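Local atomic coordinates of outer membrane protein Omp121 (Bacteroides thetaiotaomicron, PDB entry 5FQ8), a protein that probably imports nutrients across the outer membrane as a TonB-dependent receptor, with a plug domain inside a beta-barrel. Residues 65-70 against 818-823; 188-193 against 944-949; 722-727 against 802-807; 904-909 against 935-940. All coordinates share one frame; numbering follows the deposited sequence.

Contact 1: 65-70 against 818-823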
loop_
_atom_site.group_PDB
_atom_site.type_symbol
_atom_site.label_atom_id
_atom_site.label_comp_id
_atom_site.label_asym_id
_atom_site.label_seq_id
_atom_site.Cartn_x
_atom_site.Cartn_y
_atom_site.Cartn_z
ATOM N N ALA B 65 -11.562 2.022 -39.413
ATOM C CA ALA B 65 -11.527 0.569 -39.364
ATOM C C ALA B 65 -11.980 -0.019 -40.699
ATOM O O ALA B 65 -13.117 0.183 -41.132
ATOM C CB ALA B 65 -12.393 0.060 -38.214
ATOM N N GLY B 66 -11.076 -0.735 -41.359
ATOM C CA GLY B 66 -11.408 -1.369 -42.618
ATOM C C GLY B 66 -11.516 -0.438 -43.803
ATOM O O GLY B 66 -12.189 -0.770 -44.779
ATOM N N LYS B 67 -10.878 0.722 -43.750
ATOM C CA LYS B 67 -10.968 1.694 -44.832
ATOM C C LYS B 67 -9.656 1.903 -45.561
ATOM O O LYS B 67 -9.613 2.695 -46.500
ATOM C CB LYS B 67 -11.462 3.044 -44.301
ATOM C CG LYS B 67 -12.863 3.031 -43.724
ATOM C CD LYS B 67 -13.359 4.437 -43.475
ATOM C CE LYS B 67 -14.878 4.505 -43.319
ATOM N NZ LYS B 67 -15.381 3.633 -42.215
ATOM N N ILE B 68 -8.585 1.231 -45.155
ATOM C CA ILE B 68 -7.253 1.470 -45.702
ATOM C C ILE B 68 -6.518 0.145 -45.782
ATOM O O ILE B 68 -6.473 -0.608 -44.806
ATOM C CB ILE B 68 -6.449 2.464 -44.847
ATOM C CG1 ILE B 68 -7.171 3.795 -44.755
ATOM C CG2 ILE B 68 -5.085 2.673 -45.442
ATOM C CD1 ILE B 68 -6.463 4.769 -43.918
ATOM N N ALA B 69 -5.944 -0.140 -46.936
ATOM C CA ALA B 69 -5.317 -1.433 -47.137
ATOM C C ALA B 69 -4.073 -1.554 -46.284
ATOM O O ALA B 69 -3.279 -0.619 -46.187
ATOM C CB ALA B 69 -4.969 -1.631 -48.610
ATOM N N GLY B 70 -3.910 -2.717 -45.666
ATOM C CA GLY B 70 -2.737 -3.015 -44.869
ATOM C C GLY B 70 -2.702 -2.388 -43.498
ATOM O O GLY B 70 -1.677 -2.492 -42.822
ATOM N N GLY B 818 -22.849 7.838 -46.701
ATOM C CA GLY B 818 -21.677 6.991 -46.718
ATOM C C GLY B 818 -21.959 5.671 -46.049
ATOM O O GLY B 818 -22.568 5.622 -44.981
ATOM N N ILE B 819 -21.549 4.585 -46.685
ATOM C CA ILE B 819 -21.818 3.246 -46.189
ATOM C C ILE B 819 -20.545 2.446 -46.358
ATOM O O ILE B 819 -20.089 2.247 -47.488
ATOM C CB ILE B 819 -22.973 2.571 -46.937
ATOM C CG1 ILE B 819 -24.237 3.392 -46.777
ATOM C CG2 ILE B 819 -23.224 1.227 -46.358
ATOM C CD1 ILE B 819 -25.453 2.727 -47.319
ATOM N N ASP B 820 -19.963 2.000 -45.252
ATOM C CA ASP B 820 -18.726 1.240 -45.300
ATOM C C ASP B 820 -18.924 -0.135 -44.679
ATOM O O ASP B 820 -19.571 -0.270 -43.638
ATOM C CB ASP B 820 -17.615 1.998 -44.601
ATOM C CG ASP B 820 -17.511 3.396 -45.084
ATOM O OD1 ASP B 820 -18.384 4.198 -44.719
ATOM O OD2 ASP B 820 -16.572 3.689 -45.842
ATOM N N PHE B 821 -18.374 -1.148 -45.327
ATOM C CA PHE B 821 -18.441 -2.516 -44.850
ATOM C C PHE B 821 -17.036 -2.982 -44.562
ATOM O O PHE B 821 -16.133 -2.748 -45.360
ATOM C CB PHE B 821 -19.103 -3.435 -45.872
ATOM C CG PHE B 821 -20.570 -3.268 -45.947
ATOM C CD1 PHE B 821 -21.116 -2.299 -46.733
ATOM C CD2 PHE B 821 -21.397 -4.057 -45.206
ATOM C CE1 PHE B 821 -22.459 -2.130 -46.789
ATOM C CE2 PHE B 821 -22.738 -3.894 -45.260
ATOM C CZ PHE B 821 -23.273 -2.930 -46.051
ATOM N N ASP B 822 -16.858 -3.612 -43.414
ATOM C CA ASP B 822 -15.586 -4.198 -43.027
ATOM C C ASP B 822 -15.707 -5.692 -43.216
ATOM O O ASP B 822 -16.691 -6.292 -42.781
ATOM C CB ASP B 822 -15.237 -3.868 -41.580
ATOM C CG ASP B 822 -13.755 -3.781 -41.347
ATOM O OD1 ASP B 822 -13.000 -4.490 -42.038
ATOM O OD2 ASP B 822 -13.347 -2.994 -40.473
ATOM N N ILE B 823 -14.736 -6.287 -43.894
ATOM C CA ILE B 823 -14.785 -7.714 -44.168
ATOM C C ILE B 823 -13.432 -8.320 -43.861
ATOM O O ILE B 823 -12.453 -8.047 -44.561
ATOM C CB ILE B 823 -15.195 -8.021 -45.608
ATOM C CG1 ILE B 823 -16.616 -7.550 -45.850
ATOM C CG2 ILE B 823 -15.114 -9.500 -45.853
ATOM C CD1 ILE B 823 -16.680 -6.214 -46.466
#

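Contact 2: 188-193 against 944-949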
loop_
_atom_site.group_PDB
_atom_site.type_symbol
_atom_site.label_atom_id
_atom_site.label_comp_id
_atom_site.label_asym_id
_atom_site.label_seq_id
_atom_site.Cartn_x
_atom_site.Cartn_y
_atom_site.Cartn_z
ATOM N N VAL B 188 -26.831 -2.814 -27.211
ATOM C CA VAL B 188 -26.037 -4.033 -27.290
ATOM C C VAL B 188 -26.237 -4.712 -28.638
ATOM O O VAL B 188 -27.363 -4.852 -29.123
ATOM C CB VAL B 188 -26.399 -4.961 -26.121
ATOM C CG1 VAL B 188 -27.871 -5.285 -26.148
ATOM C CG2 VAL B 188 -25.564 -6.198 -26.167
ATOM N N LEU B 189 -25.133 -5.151 -29.243
ATOM C CA LEU B 189 -25.079 -5.517 -30.657
ATOM C C LEU B 189 -25.276 -6.996 -30.919
ATOM O O LEU B 189 -25.981 -7.358 -31.861
ATOM C CB LEU B 189 -23.740 -5.101 -31.260
ATOM C CG LEU B 189 -23.495 -5.548 -32.696
ATOM C CD1 LEU B 189 -24.486 -4.884 -33.596
ATOM C CD2 LEU B 189 -22.094 -5.209 -33.135
ATOM N N ARG B 190 -24.629 -7.853 -30.130
ATOM C CA ARG B 190 -24.694 -9.297 -30.333
ATOM C C ARG B 190 -24.452 -9.947 -28.982
ATOM O O ARG B 190 -23.390 -9.770 -28.384
ATOM C CB ARG B 190 -23.675 -9.746 -31.385
ATOM C CG ARG B 190 -22.839 -10.975 -31.074
ATOM C CD ARG B 190 -23.462 -12.271 -31.590
ATOM N NE ARG B 190 -23.694 -12.279 -33.032
ATOM C CZ ARG B 190 -22.830 -12.735 -33.930
ATOM N NH1 ARG B 190 -21.667 -13.215 -33.531
ATOM N NH2 ARG B 190 -23.129 -12.712 -35.222
ATOM N N LEU B 191 -25.456 -10.619 -28.474
ATOM C CA LEU B 191 -25.324 -11.494 -27.331
ATOM C C LEU B 191 -25.334 -12.926 -27.822
ATOM O O LEU B 191 -25.787 -13.197 -28.936
ATOM C CB LEU B 191 -26.468 -11.274 -26.338
ATOM C CG LEU B 191 -26.524 -9.905 -25.666
ATOM C CD1 LEU B 191 -27.825 -9.733 -24.930
ATOM C CD2 LEU B 191 -25.367 -9.739 -24.722
ATOM N N PRO B 192 -24.820 -13.869 -27.044
ATOM C CA PRO B 192 -24.807 -15.252 -27.516
ATOM C C PRO B 192 -26.218 -15.770 -27.700
ATOM O O PRO B 192 -27.136 -15.420 -26.959
ATOM C CB PRO B 192 -24.066 -15.988 -26.400
ATOM C CG PRO B 192 -23.249 -14.949 -25.760
ATOM C CD PRO B 192 -24.100 -13.742 -25.769
ATOM N N GLU B 193 -26.397 -16.593 -28.713
ATOM C CA GLU B 193 -27.702 -17.179 -28.938
ATOM C C GLU B 193 -27.918 -18.299 -27.940
ATOM O O GLU B 193 -27.094 -19.203 -27.817
ATOM C CB GLU B 193 -27.821 -17.693 -30.364
ATOM C CG GLU B 193 -29.147 -18.328 -30.661
ATOM C CD GLU B 193 -29.209 -18.892 -32.034
ATOM O OE1 GLU B 193 -28.199 -18.809 -32.748
ATOM O OE2 GLU B 193 -30.269 -19.419 -32.395
ATOM N N SER B 944 -21.699 -19.488 -39.605
ATOM C CA SER B 944 -22.616 -20.383 -38.910
ATOM C C SER B 944 -22.119 -20.826 -37.539
ATOM O O SER B 944 -22.900 -20.947 -36.591
ATOM C CB SER B 944 -22.863 -21.610 -39.783
ATOM O OG SER B 944 -23.583 -22.599 -39.083
ATOM N N SER B 945 -20.813 -21.056 -37.423
ATOM C CA SER B 945 -20.268 -21.724 -36.255
ATOM C C SER B 945 -20.077 -20.796 -35.071
ATOM O O SER B 945 -19.852 -21.270 -33.954
ATOM C CB SER B 945 -18.935 -22.337 -36.613
ATOM O OG SER B 945 -18.060 -21.331 -37.062
ATOM N N ASN B 946 -20.127 -19.505 -35.281
ATOM C CA ASN B 946 -19.922 -18.532 -34.224
ATOM C C ASN B 946 -21.252 -17.840 -34.012
ATOM O O ASN B 946 -21.647 -16.984 -34.800
ATOM C CB ASN B 946 -18.821 -17.559 -34.607
ATOM C CG ASN B 946 -18.757 -16.360 -33.710
ATOM O OD1 ASN B 946 -19.503 -16.232 -32.753
ATOM N ND2 ASN B 946 -17.848 -15.465 -34.019
ATOM N N THR B 947 -21.944 -18.215 -32.956
ATOM C CA THR B 947 -23.155 -17.525 -32.560
ATOM C C THR B 947 -22.962 -16.829 -31.233
ATOM O O THR B 947 -23.915 -16.673 -30.470
ATOM C CB THR B 947 -24.321 -18.493 -32.459
ATOM O OG1 THR B 947 -23.973 -19.518 -31.536
ATOM C CG2 THR B 947 -24.621 -19.112 -33.794
ATOM N N PHE B 948 -21.734 -16.425 -30.938
ATOM C CA PHE B 948 -21.412 -16.029 -29.580
ATOM C C PHE B 948 -20.931 -14.596 -29.456
ATOM O O PHE B 948 -21.455 -13.857 -28.625
ATOM C CB PHE B 948 -20.373 -17.000 -28.995
ATOM C CG PHE B 948 -20.703 -18.429 -29.233
ATOM C CD1 PHE B 948 -21.833 -18.989 -28.684
ATOM C CD2 PHE B 948 -19.903 -19.201 -30.030
ATOM C CE1 PHE B 948 -22.147 -20.285 -28.922
ATOM C CE2 PHE B 948 -20.217 -20.490 -30.272
ATOM C CZ PHE B 948 -21.337 -21.043 -29.712
ATOM N N ILE B 949 -19.946 -14.176 -30.241
ATOM C CA ILE B 949 -19.297 -12.897 -30.011
ATOM C C ILE B 949 -19.161 -12.078 -31.284
ATOM O O ILE B 949 -19.122 -12.609 -32.395
ATOM C CB ILE B 949 -17.897 -13.080 -29.416
ATOM C CG1 ILE B 949 -17.042 -13.886 -30.379
ATOM C CG2 ILE B 949 -17.970 -13.747 -28.099
ATOM C CD1 ILE B 949 -15.579 -13.779 -30.098
#

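Contact 3: 722-727 against 802-807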
loop_
_atom_site.group_PDB
_atom_site.type_symbol
_atom_site.label_atom_id
_atom_site.label_comp_id
_atom_site.label_asym_id
_atom_site.label_seq_id
_atom_site.Cartn_x
_atom_site.Cartn_y
_atom_site.Cartn_z
ATOM N N TRP B 722 -13.191 0.102 -53.087
ATOM C CA TRP B 722 -12.924 -1.273 -52.697
ATOM C C TRP B 722 -11.442 -1.382 -52.400
ATOM O O TRP B 722 -10.619 -1.008 -53.236
ATOM C CB TRP B 722 -13.334 -2.231 -53.808
ATOM C CG TRP B 722 -13.150 -3.667 -53.516
ATOM C CD1 TRP B 722 -13.991 -4.467 -52.829
ATOM C CD2 TRP B 722 -12.073 -4.496 -53.955
ATOM N NE1 TRP B 722 -13.505 -5.745 -52.788
ATOM C CE2 TRP B 722 -12.323 -5.788 -53.477
ATOM C CE3 TRP B 722 -10.917 -4.268 -54.698
ATOM C CZ2 TRP B 722 -11.456 -6.854 -53.718
ATOM C CZ3 TRP B 722 -10.060 -5.321 -54.935
ATOM C CH2 TRP B 722 -10.333 -6.598 -54.450
ATOM N N ASN B 723 -11.103 -1.867 -51.211
ATOM C CA ASN B 723 -9.708 -2.040 -50.826
ATOM C C ASN B 723 -9.474 -3.468 -50.352
ATOM O O ASN B 723 -10.343 -4.065 -49.713
ATOM C CB ASN B 723 -9.319 -1.021 -49.748
ATOM C CG ASN B 723 -10.159 -1.138 -48.501
ATOM O OD1 ASN B 723 -9.737 -1.742 -47.532
ATOM N ND2 ASN B 723 -11.351 -0.560 -48.518
ATOM N N PHE B 724 -8.305 -4.021 -50.669
ATOM C CA PHE B 724 -8.040 -5.435 -50.414
ATOM C C PHE B 724 -6.638 -5.633 -49.860
ATOM O O PHE B 724 -5.663 -5.152 -50.441
ATOM C CB PHE B 724 -8.227 -6.248 -51.702
ATOM C CG PHE B 724 -7.924 -7.711 -51.563
ATOM C CD1 PHE B 724 -8.904 -8.593 -51.171
ATOM C CD2 PHE B 724 -6.671 -8.201 -51.872
ATOM C CE1 PHE B 724 -8.629 -9.929 -51.052
ATOM C CE2 PHE B 724 -6.392 -9.529 -51.761
ATOM C CZ PHE B 724 -7.371 -10.398 -51.352
ATOM N N THR B 725 -6.549 -6.353 -48.745
ATOM C CA THR B 725 -5.287 -6.673 -48.086
ATOM C C THR B 725 -5.188 -8.175 -47.878
ATOM O O THR B 725 -6.121 -8.795 -47.363
ATOM C CB THR B 725 -5.160 -5.977 -46.719
ATOM O OG1 THR B 725 -5.293 -4.557 -46.849
ATOM C CG2 THR B 725 -3.822 -6.284 -46.096
ATOM N N LYS B 726 -4.057 -8.757 -48.256
ATOM C CA LYS B 726 -3.758 -10.150 -47.934
ATOM C C LYS B 726 -2.315 -10.214 -47.474
ATOM O O LYS B 726 -1.408 -9.930 -48.256
ATOM C CB LYS B 726 -3.993 -11.069 -49.130
ATOM C CG LYS B 726 -4.036 -12.545 -48.794
ATOM C CD LYS B 726 -4.395 -13.384 -49.995
ATOM C CE LYS B 726 -4.314 -14.854 -49.690
ATOM N NZ LYS B 726 -5.042 -15.680 -50.677
ATOM N N ASN B 727 -2.104 -10.566 -46.208
ATOM C CA ASN B 727 -0.774 -10.630 -45.620
ATOM C C ASN B 727 -0.405 -12.066 -45.304
ATOM O O ASN B 727 -1.222 -12.824 -44.778
ATOM C CB ASN B 727 -0.679 -9.785 -44.350
ATOM C CG ASN B 727 0.736 -9.731 -43.793
ATOM O OD1 ASN B 727 1.621 -9.126 -44.387
ATOM N ND2 ASN B 727 0.950 -10.360 -42.643
ATOM N N TYR B 802 -7.501 -12.980 -45.223
ATOM C CA TYR B 802 -7.549 -11.757 -46.010
ATOM C C TYR B 802 -8.473 -10.772 -45.320
ATOM O O TYR B 802 -9.296 -11.147 -44.484
ATOM C CB TYR B 802 -8.005 -12.025 -47.442
ATOM C CG TYR B 802 -9.429 -12.517 -47.609
ATOM C CD1 TYR B 802 -10.488 -11.626 -47.739
ATOM C CD2 TYR B 802 -9.705 -13.868 -47.697
ATOM C CE1 TYR B 802 -11.785 -12.074 -47.923
ATOM C CE2 TYR B 802 -10.992 -14.324 -47.881
ATOM C CZ TYR B 802 -12.030 -13.427 -48.000
ATOM O OH TYR B 802 -13.314 -13.894 -48.181
ATOM N N GLN B 803 -8.321 -9.503 -45.677
ATOM C CA GLN B 803 -9.167 -8.440 -45.156
ATOM C C GLN B 803 -9.573 -7.539 -46.306
ATOM O O GLN B 803 -8.800 -7.328 -47.240
ATOM C CB GLN B 803 -8.457 -7.591 -44.082
ATOM C CG GLN B 803 -7.534 -8.355 -43.137
ATOM C CD GLN B 803 -6.546 -7.463 -42.417
ATOM O OE1 GLN B 803 -6.933 -6.558 -41.691
ATOM N NE2 GLN B 803 -5.262 -7.713 -42.622
ATOM N N MET B 804 -10.775 -6.984 -46.227
ATOM C CA MET B 804 -11.142 -6.027 -47.258
ATOM C C MET B 804 -12.324 -5.192 -46.792
ATOM O O MET B 804 -12.997 -5.527 -45.813
ATOM C CB MET B 804 -11.467 -6.724 -48.573
ATOM C CG MET B 804 -12.785 -7.427 -48.596
ATOM S SD MET B 804 -13.018 -8.233 -50.167
ATOM C CE MET B 804 -14.735 -8.672 -50.030
ATOM N N GLY B 805 -12.553 -4.099 -47.515
ATOM C CA GLY B 805 -13.656 -3.196 -47.235
ATOM C C GLY B 805 -14.203 -2.593 -48.506
ATOM O O GLY B 805 -13.478 -2.398 -49.482
ATOM N N VAL B 806 -15.504 -2.310 -48.496
ATOM C CA VAL B 806 -16.197 -1.732 -49.641
ATOM C C VAL B 806 -17.015 -0.536 -49.172
ATOM O O VAL B 806 -17.797 -0.636 -48.223
ATOM C CB VAL B 806 -17.088 -2.757 -50.374
ATOM C CG1 VAL B 806 -16.312 -3.987 -50.653
ATOM C CG2 VAL B 806 -18.320 -3.113 -49.588
ATOM N N SER B 807 -16.824 0.596 -49.827
ATOM C CA SER B 807 -17.487 1.824 -49.438
ATOM C C SER B 807 -18.268 2.372 -50.613
ATOM O O SER B 807 -17.925 2.129 -51.763
ATOM C CB SER B 807 -16.492 2.860 -48.959
ATOM O OG SER B 807 -16.081 2.567 -47.645
#

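Contact 4: 904-909 against 935-940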
loop_
_atom_site.group_PDB
_atom_site.type_symbol
_atom_site.label_atom_id
_atom_site.label_comp_id
_atom_site.label_asym_id
_atom_site.label_seq_id
_atom_site.Cartn_x
_atom_site.Cartn_y
_atom_site.Cartn_z
ATOM N N TYR B 904 -15.646 -12.049 -39.924
ATOM C CA TYR B 904 -16.894 -11.299 -39.859
ATOM C C TYR B 904 -17.015 -10.356 -41.050
ATOM O O TYR B 904 -16.023 -9.975 -41.674
ATOM C CB TYR B 904 -17.035 -10.521 -38.536
ATOM C CG TYR B 904 -16.015 -9.418 -38.266
ATOM C CD1 TYR B 904 -16.140 -8.165 -38.852
ATOM C CD2 TYR B 904 -14.958 -9.623 -37.381
ATOM C CE1 TYR B 904 -15.229 -7.168 -38.596
ATOM C CE2 TYR B 904 -14.047 -8.632 -37.121
ATOM C CZ TYR B 904 -14.186 -7.400 -37.727
ATOM O OH TYR B 904 -13.279 -6.406 -37.464
ATOM N N VAL B 905 -18.262 -10.027 -41.378
ATOM C CA VAL B 905 -18.600 -8.893 -42.228
ATOM C C VAL B 905 -19.328 -7.898 -41.347
ATOM O O VAL B 905 -20.223 -8.279 -40.591
ATOM C CB VAL B 905 -19.482 -9.265 -43.438
ATOM C CG1 VAL B 905 -19.765 -8.035 -44.235
ATOM C CG2 VAL B 905 -18.819 -10.300 -44.328
ATOM N N LYS B 906 -18.954 -6.630 -41.440
ATOM C CA LYS B 906 -19.523 -5.631 -40.551
ATOM C C LYS B 906 -19.996 -4.404 -41.316
ATOM O O LYS B 906 -19.252 -3.844 -42.124
ATOM C CB LYS B 906 -18.508 -5.225 -39.488
ATOM C CG LYS B 906 -19.127 -4.983 -38.150
ATOM C CD LYS B 906 -18.093 -4.610 -37.136
ATOM C CE LYS B 906 -17.650 -5.789 -36.338
ATOM N NZ LYS B 906 -16.606 -5.356 -35.398
ATOM N N LEU B 907 -21.233 -3.993 -41.056
ATOM C CA LEU B 907 -21.658 -2.640 -41.375
ATOM C C LEU B 907 -20.933 -1.679 -40.440
ATOM O O LEU B 907 -21.435 -1.330 -39.368
ATOM C CB LEU B 907 -23.172 -2.505 -41.255
ATOM C CG LEU B 907 -23.736 -1.151 -41.691
ATOM C CD1 LEU B 907 -23.133 -0.702 -42.998
ATOM C CD2 LEU B 907 -25.235 -1.200 -41.808
ATOM N N ARG B 908 -19.736 -1.263 -40.840
ATOM C CA ARG B 908 -18.867 -0.481 -39.969
ATOM C C ARG B 908 -19.500 0.853 -39.599
ATOM O O ARG B 908 -19.669 1.160 -38.421
ATOM C CB ARG B 908 -17.527 -0.275 -40.665
ATOM C CG ARG B 908 -16.430 0.270 -39.800
ATOM C CD ARG B 908 -15.561 -0.836 -39.256
ATOM N NE ARG B 908 -15.983 -1.185 -37.915
ATOM C CZ ARG B 908 -15.447 -2.140 -37.185
ATOM N NH1 ARG B 908 -14.454 -2.861 -37.661
ATOM N NH2 ARG B 908 -15.926 -2.370 -35.983
ATOM N N SER B 909 -19.871 1.657 -40.597
ATOM C CA SER B 909 -20.429 2.981 -40.351
ATOM C C SER B 909 -21.423 3.367 -41.433
ATOM O O SER B 909 -21.318 2.933 -42.580
ATOM C CB SER B 909 -19.333 4.034 -40.299
ATOM O OG SER B 909 -18.676 4.115 -41.546
ATOM N N GLY B 935 -24.338 6.236 -37.617
ATOM C CA GLY B 935 -24.393 4.981 -36.899
ATOM C C GLY B 935 -23.124 4.198 -37.140
ATOM O O GLY B 935 -22.642 4.139 -38.270
ATOM N N ASN B 936 -22.548 3.614 -36.105
ATOM C CA ASN B 936 -21.326 2.849 -36.265
ATOM C C ASN B 936 -21.472 1.496 -35.592
ATOM O O ASN B 936 -22.265 1.335 -34.663
ATOM C CB ASN B 936 -20.145 3.609 -35.697
ATOM C CG ASN B 936 -19.955 4.933 -36.367
ATOM O OD1 ASN B 936 -20.249 5.084 -37.543
ATOM N ND2 ASN B 936 -19.482 5.913 -35.623
ATOM N N ASN B 937 -20.696 0.524 -36.075
ATOM C CA ASN B 937 -20.731 -0.838 -35.552
ATOM C C ASN B 937 -22.182 -1.314 -35.494
ATOM O O ASN B 937 -22.711 -1.661 -34.440
ATOM C CB ASN B 937 -20.048 -0.888 -34.180
ATOM C CG ASN B 937 -19.685 -2.305 -33.730
ATOM O OD1 ASN B 937 -19.177 -3.121 -34.496
ATOM N ND2 ASN B 937 -19.935 -2.589 -32.468
ATOM N N LEU B 938 -22.833 -1.284 -36.656
ATOM C CA LEU B 938 -24.285 -1.373 -36.711
ATOM C C LEU B 938 -24.798 -2.794 -36.813
ATOM O O LEU B 938 -25.829 -3.118 -36.225
ATOM C CB LEU B 938 -24.812 -0.551 -37.883
ATOM C CG LEU B 938 -24.952 0.938 -37.601
ATOM C CD1 LEU B 938 -25.646 1.623 -38.739
ATOM C CD2 LEU B 938 -25.722 1.127 -36.315
ATOM N N PHE B 939 -24.111 -3.655 -37.544
ATOM C CA PHE B 939 -24.569 -5.027 -37.685
ATOM C C PHE B 939 -23.364 -5.877 -38.030
ATOM O O PHE B 939 -22.506 -5.446 -38.792
ATOM C CB PHE B 939 -25.648 -5.121 -38.764
ATOM C CG PHE B 939 -26.531 -6.308 -38.635
ATOM C CD1 PHE B 939 -26.114 -7.548 -39.092
ATOM C CD2 PHE B 939 -27.784 -6.188 -38.068
ATOM C CE1 PHE B 939 -26.927 -8.659 -38.985
ATOM C CE2 PHE B 939 -28.609 -7.292 -37.953
ATOM C CZ PHE B 939 -28.178 -8.535 -38.416
ATOM N N VAL B 940 -23.284 -7.070 -37.455
ATOM C CA VAL B 940 -22.139 -7.946 -37.670
ATOM C C VAL B 940 -22.647 -9.307 -38.117
ATOM O O VAL B 940 -23.634 -9.814 -37.582
ATOM C CB VAL B 940 -21.261 -8.040 -36.409
ATOM C CG1 VAL B 940 -22.057 -8.589 -35.269
ATOM C CG2 VAL B 940 -20.023 -8.839 -36.680
#

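Contact 1: 65-70 against 818-823
K67 of the plug reaches D820 on the barrel wall because both side chains leave the backbone with CG anti to the carbonyl carbon (chi1 -63° and -51°), after which the lysine chain bends at its last torsion (chi4 57°). The two side chains cross at about a right angle, so the lysine meets the aspartate with its flank: CE lies 3.4 Å from D820 CG, and NZ stands 3.7 Å from D820 CB. The salt bridge from K67 NZ to D820 OD2 is long at 3.8 Å and somewhat doubtful, since the place of that oxygen is not secure. The ammonium is held more firmly by the carbonyl of S63. Were D820 an alanine, the K67 ammonium would probably lose its acidic neighbour on the wall, and a gap would open beside the lysine CE.

Two residues along the same strand, D822 turns its carboxylate to the backbone of G66, with OD1 3.6 Å from G66 CA. A CB on G66, which has a positive phi, would run into the aspartate CG, so the close approach depends on the missing side chain. A65 CB touches the carboxylate more lightly, 3.9 Å from D822 OD2. The charge of D822 is met by R908 and R824, a pairing likely to keep it ionised.

The loop 65-70 runs from helix 49-54 toward strand 71-75 of the plug, and rests against strand 815-825, which lies in the barrel between strands 802-812 and 899-915.

Contact 2: 188-193 against 944-949
E193 and T947 are joined by a backbone hydrogen bond, E193 N to T947 O at 3.0 Å and nearly straight (163° at the hydrogen). The same carbonyl also receives a CA-H...O contact, with P192 CA 3.4 Å from T947 O. Beside it the proline ring lies against the next peptide, P192 CG being 3.6 Å from F948 O, while P192 CB meets the F948 ring at its edge, 4.4 Å from CD1. The E193 side chain, extended beyond CG, crosses that of T947 at a slant and brings OE1 to 3.7 Å from T947 CG2. The chain of R190, two residues before P192, is bent at chi2 and chi3; it passes the backbone of F948 and places NH1 2.9 Å from I949 O.

What presents these carbonyls is an Asx turn. N946 sets its CG anti to the backbone N (chi1 167°), and OD1 then accepts both F948 N at 2.9 Å and I949 N at 3.3 Å, the second in the carbonyl plane on a lone pair. The side chain thus folds 946-949 back on itself and steadies the loop that R190 and P192 lean on.

Further out, T942 OG1 accepts a hydrogen bond from R190 NH2 and also bonds N946 O, tying the arginine to the start of the same loop. P192 packs on T833 and N837 of helix 832-839, and I949 on T833. E193 OE1 is hydrogen-bonded to a polar side chain of another protein in the assembly, and T947 packs on that chain too.

Contact 3: 722-727 against 802-807
T725 and Q803 exchange two backbone hydrogen bonds of 2.9 Å, one from T725 N to Q803 O and one from Q803 N to T725 O, the latter nearly straight at 173°. N723 and G805 form the next hydrogen-bonded pair, with N723 N to G805 O at 3.0 Å and G805 N to N723 O at 3.1 Å. Between and beyond them, F724 with M804 and W722 with V806 are non-hydrogen-bonded pairs, giving a regular antiparallel ladder whose axes run at 172°.

The side chains of W722, F724, M804 and V806 share one face. M804 places CG in the hindered position between backbone N and carbonyl carbon (chi1 74°) and then extends, which carries its sulfur to the indole: SD lies 4.6 Å from the centroid of the five-membered ring of W722, an oblique Met-aromatic contact. V806 CG1 touches the same indole at its edge. The side chains of F724 and Y802 cross at about a right angle, F724 CE1 lying 4.2 Å from Y802 CD1, and F724 also packs by CD1 on M804 CB. On the opposite face T725 and Q803 lie side by side, T725 CG2 4.0 Å from Q803 NE2.

That second face looks into the barrel, where T725 OG1 bonds G70 N of the plug. In the wall, strand 697-712 continues the sheet beyond 722-727, with L704 under W722 and F724, and strand 815-825 continues it beyond 802-807, with I823 against M804.

Contact 4: 904-909 against 935-940
The antiparallel neighbours 899-915 and 928-941 of the barrel wall meet where both change course, L907 facing F939 and L938, and R908 facing N937. L907 N gives a bent hydrogen bond to F939 O, whereas L938 N to L907 O is straighter, at 3.1 Å. N937 N donates a hydrogen bond to R908 O, tilted from the carbonyl plane. L907 is the centre of an inverse gamma turn and N937 marks a corner of the other strand, so the regular ladder is broken between the K906-V940 and S909-N936 pairs. L907 CD2 packs on L938 CB at 4.0 Å.

K906 and V940 lie side by side on the other face, V940 CG2 touching both K906 CE and Y904 CB at 3.9 Å. K906 CD lies over one face of the R908 guanidinium, toward its rim; the bend at chi3 (-96°) then directs NZ to the acids, 3.5 Å from N937 OD1. E952 forms salt bridges with K906 and R908, D950 with K906. With an alanine for K906, D950 would probably lose this positive mate, E952 one of its two, and a gap would open beside V940 CG2. N937 ND2 is bonded to S973 O, fixing the amide beside the lysine.

From the N terminus, the plug loop 65-70 opens contact 1, and 188-193, just past the first barrel strand, opens contact 2. Contact 3 then closes between 722-727 and 802-807, nested within both. Segment 818-823 closes contact 1, so contacts 1 and 2 cross. Contact 4 follows contact 1 in series and lies inside the loop that 944-949 finally closes. Strands 716-731, 802-812, 815-825, 899-915 and 928-941 are successive staves of the barrel; contact 3 joins the first two and contact 4 the last two, contact 1 fastens the plug to the middle one, and contact 2 brings together loops from the two ends of the barrel chain.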